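Local coordinates for phytoene synthase (Enterococcus hirae, PDB 5IYS), which probably joins two isoprenoid diphosphates head to head, as squalene and phytoene synthases do, and binds magnesium and a farnesyl thiodiphosphate inhibitor, at residues T191-A196 with L209-E214. Sequence-based numbering, arbitrary orientation.
Sequences TRFGVA and LVALWE
The ring of F193 lies flat against the backbone of L212 and A211, with one face on helix 207-227 and the opposite face on R192 of its own helix. On the first face the L212 CA makes a CH-pi contact, 3.8 Å from the centroid of the F193 ring and 16° off its normal, with the carbonyl of A211 over the same face farther out. Also on this face, L212 CB stands over F193 CD2 at 3.7 Å, while A211 CB comes obliquely from beyond the rim to F193 CD1 at 3.5 Å. On the second, the R192 CG sits above the ring near its rim, and the R192 guanidinium is laid over this side at the far end of the ring, with F193 CZ above its face near the rim, so the ring is sandwiched between an arginine side chain and a helix surface. F193 CG is turned anti to its carbonyl carbon (chi1 -68°), which lays the ring across to the second helix. V195 continues the apolar seam. Its CG2 comes to 3.7 Å from the L209 CA and also meets L212 CD1, while V195 CG1 reaches L209 CD1 at 4.0 Å. No hydrogen bond crosses, and the contact rests on apolar packing. Between F193 and V195, G194 is the first residue to leave helical phi/psi; its positive phi (64°) belongs to a Schellman motif, and this turn brings V195 back onto the same partner helix. The contact thus packs the C-terminal end of helix 187-193 and the residues after it against the first turns of helix 207-227, well away from the centre of this all-helical fold. L212 also touches D189 and M190 of the shorter helix, while W213 packs on L253 and V256 of helix 236-258.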
loop_
_atom_site.group_PDB
_atom_site.type_symbol
_atom_site.label_atom_id
_atom_site.label_comp_id
_atom_site.label_asym_id
_atom_site.label_seq_id
_atom_site.Cartn_x
_atom_site.Cartn_y
_atom_site.Cartn_z
ATOM N N THR A 191 14.913 16.932 13.631
ATOM C CA THR A 191 16.050 17.799 13.941
ATOM C C THR A 191 16.338 18.843 12.848
ATOM O O THR A 191 16.468 20.032 13.150
ATOM C CB THR A 191 17.301 16.965 14.270
ATOM O OG1 THR A 191 17.021 16.110 15.387
ATOM C CG2 THR A 191 18.485 17.856 14.586
ATOM N N ARG A 192 16.352 18.423 11.583
ATOM C CA ARG A 192 16.673 19.310 10.460
ATOM C C ARG A 192 15.687 20.481 10.372
ATOM O O ARG A 192 16.092 21.630 10.138
ATOM C CB ARG A 192 16.742 18.509 9.144
ATOM C CG ARG A 192 16.508 19.304 7.857
ATOM C CD ARG A 192 16.616 18.421 6.609
ATOM N NE ARG A 192 16.407 19.174 5.370
ATOM C CZ ARG A 192 16.068 18.629 4.205
ATOM N NH1 ARG A 192 15.904 17.314 4.099
ATOM N NH2 ARG A 192 15.857 19.405 3.151
ATOM N N PHE A 193 14.409 20.205 10.636
ATOM C CA PHE A 193 13.364 21.204 10.445
ATOM C C PHE A 193 12.951 21.865 11.760
ATOM O O PHE A 193 12.080 22.728 11.772
ATOM C CB PHE A 193 12.150 20.614 9.707
ATOM C CG PHE A 193 12.429 20.259 8.269
ATOM C CD1 PHE A 193 12.463 21.243 7.288
ATOM C CD2 PHE A 193 12.767 18.957 7.919
ATOM C CE1 PHE A 193 12.780 20.931 5.959
ATOM C CE2 PHE A 193 13.096 18.638 6.612
ATOM C CZ PHE A 193 13.072 19.606 5.624
ATOM N N GLY A 194 13.556 21.436 12.862
ATOM C CA GLY A 194 13.227 21.974 14.180
ATOM C C GLY A 194 11.804 21.686 14.625
ATOM O O GLY A 194 11.097 22.577 15.095
ATOM N N VAL A 195 11.373 20.440 14.444
ATOM C CA VAL A 195 10.083 19.983 14.949
ATOM C C VAL A 195 10.253 19.316 16.304
ATOM O O VAL A 195 11.100 18.450 16.472
ATOM C CB VAL A 195 9.418 18.959 13.990
ATOM C CG1 VAL A 195 8.084 18.486 14.571
ATOM C CG2 VAL A 195 9.208 19.605 12.626
ATOM N N ALA A 196 9.399 19.685 17.250
ATOM C CA ALA A 196 9.367 19.028 18.550
ATOM C C ALA A 196 8.177 18.094 18.532
ATOM O O ALA A 196 7.177 18.384 17.867
ATOM C CB ALA A 196 9.206 20.062 19.666
ATOM N N LEU A 209 6.794 22.136 11.214
ATOM C CA LEU A 209 6.234 20.840 10.785
ATOM C C LEU A 209 5.699 20.881 9.353
ATOM O O LEU A 209 5.733 19.870 8.628
ATOM C CB LEU A 209 5.194 20.322 11.785
ATOM C CG LEU A 209 4.528 18.964 11.530
ATOM C CD1 LEU A 209 5.536 17.791 11.530
ATOM C CD2 LEU A 209 3.446 18.733 12.571
ATOM N N VAL A 210 5.268 22.055 8.902
ATOM C CA VAL A 210 4.855 22.192 7.510
ATOM C C VAL A 210 6.054 22.021 6.580
ATOM O O VAL A 210 5.992 21.283 5.596
ATOM C CB VAL A 210 4.102 23.510 7.238
ATOM C CG1 VAL A 210 3.819 23.653 5.735
ATOM C CG2 VAL A 210 2.775 23.529 8.017
ATOM N N ALA A 211 7.183 22.606 6.973
ATOM C CA ALA A 211 8.430 22.456 6.235
ATOM C C ALA A 211 8.785 20.985 6.061
ATOM O O ALA A 211 9.108 20.551 4.952
ATOM C CB ALA A 211 9.540 23.190 6.956
ATOM N N LEU A 212 8.795 20.253 7.174
ATOM C CA LEU A 212 9.130 18.841 7.185
ATOM C C LEU A 212 8.137 18.029 6.349
ATOM O O LEU A 212 8.549 17.287 5.461
ATOM C CB LEU A 212 9.145 18.316 8.623
ATOM C CG LEU A 212 9.616 16.879 8.878
ATOM C CD1 LEU A 212 9.863 16.638 10.381
ATOM C CD2 LEU A 212 8.634 15.856 8.320
ATOM N N TRP A 213 6.847 18.218 6.619
ATOM C CA TRP A 213 5.766 17.631 5.844
ATOM C C TRP A 213 6.011 17.804 4.344
ATOM O O TRP A 213 6.043 16.831 3.577
ATOM C CB TRP A 213 4.424 18.236 6.257
ATOM C CG TRP A 213 3.226 17.430 5.811
ATOM C CD1 TRP A 213 2.498 16.551 6.576
ATOM C CD2 TRP A 213 2.601 17.450 4.521
ATOM N NE1 TRP A 213 1.499 15.983 5.820
ATOM C CE2 TRP A 213 1.512 16.549 4.571
ATOM C CE3 TRP A 213 2.840 18.156 3.335
ATOM C CZ2 TRP A 213 0.651 16.344 3.484
ATOM C CZ3 TRP A 213 2.029 17.909 2.236
ATOM C CH2 TRP A 213 0.944 17.007 2.315
ATOM N N GLU A 214 6.221 19.041 3.932
ATOM C CA GLU A 214 6.434 19.334 2.524
ATOM C C GLU A 214 7.708 18.728 1.964
ATOM O O GLU A 214 7.719 18.293 0.814
ATOM C CB GLU A 214 6.341 20.826 2.233
ATOM C CG GLU A 214 4.909 21.351 2.289
ATOM C CD GLU A 214 4.043 20.902 1.114
ATOM O OE1 GLU A 214 4.518 20.195 0.199
ATOM O OE2 GLU A 214 2.842 21.207 1.121
#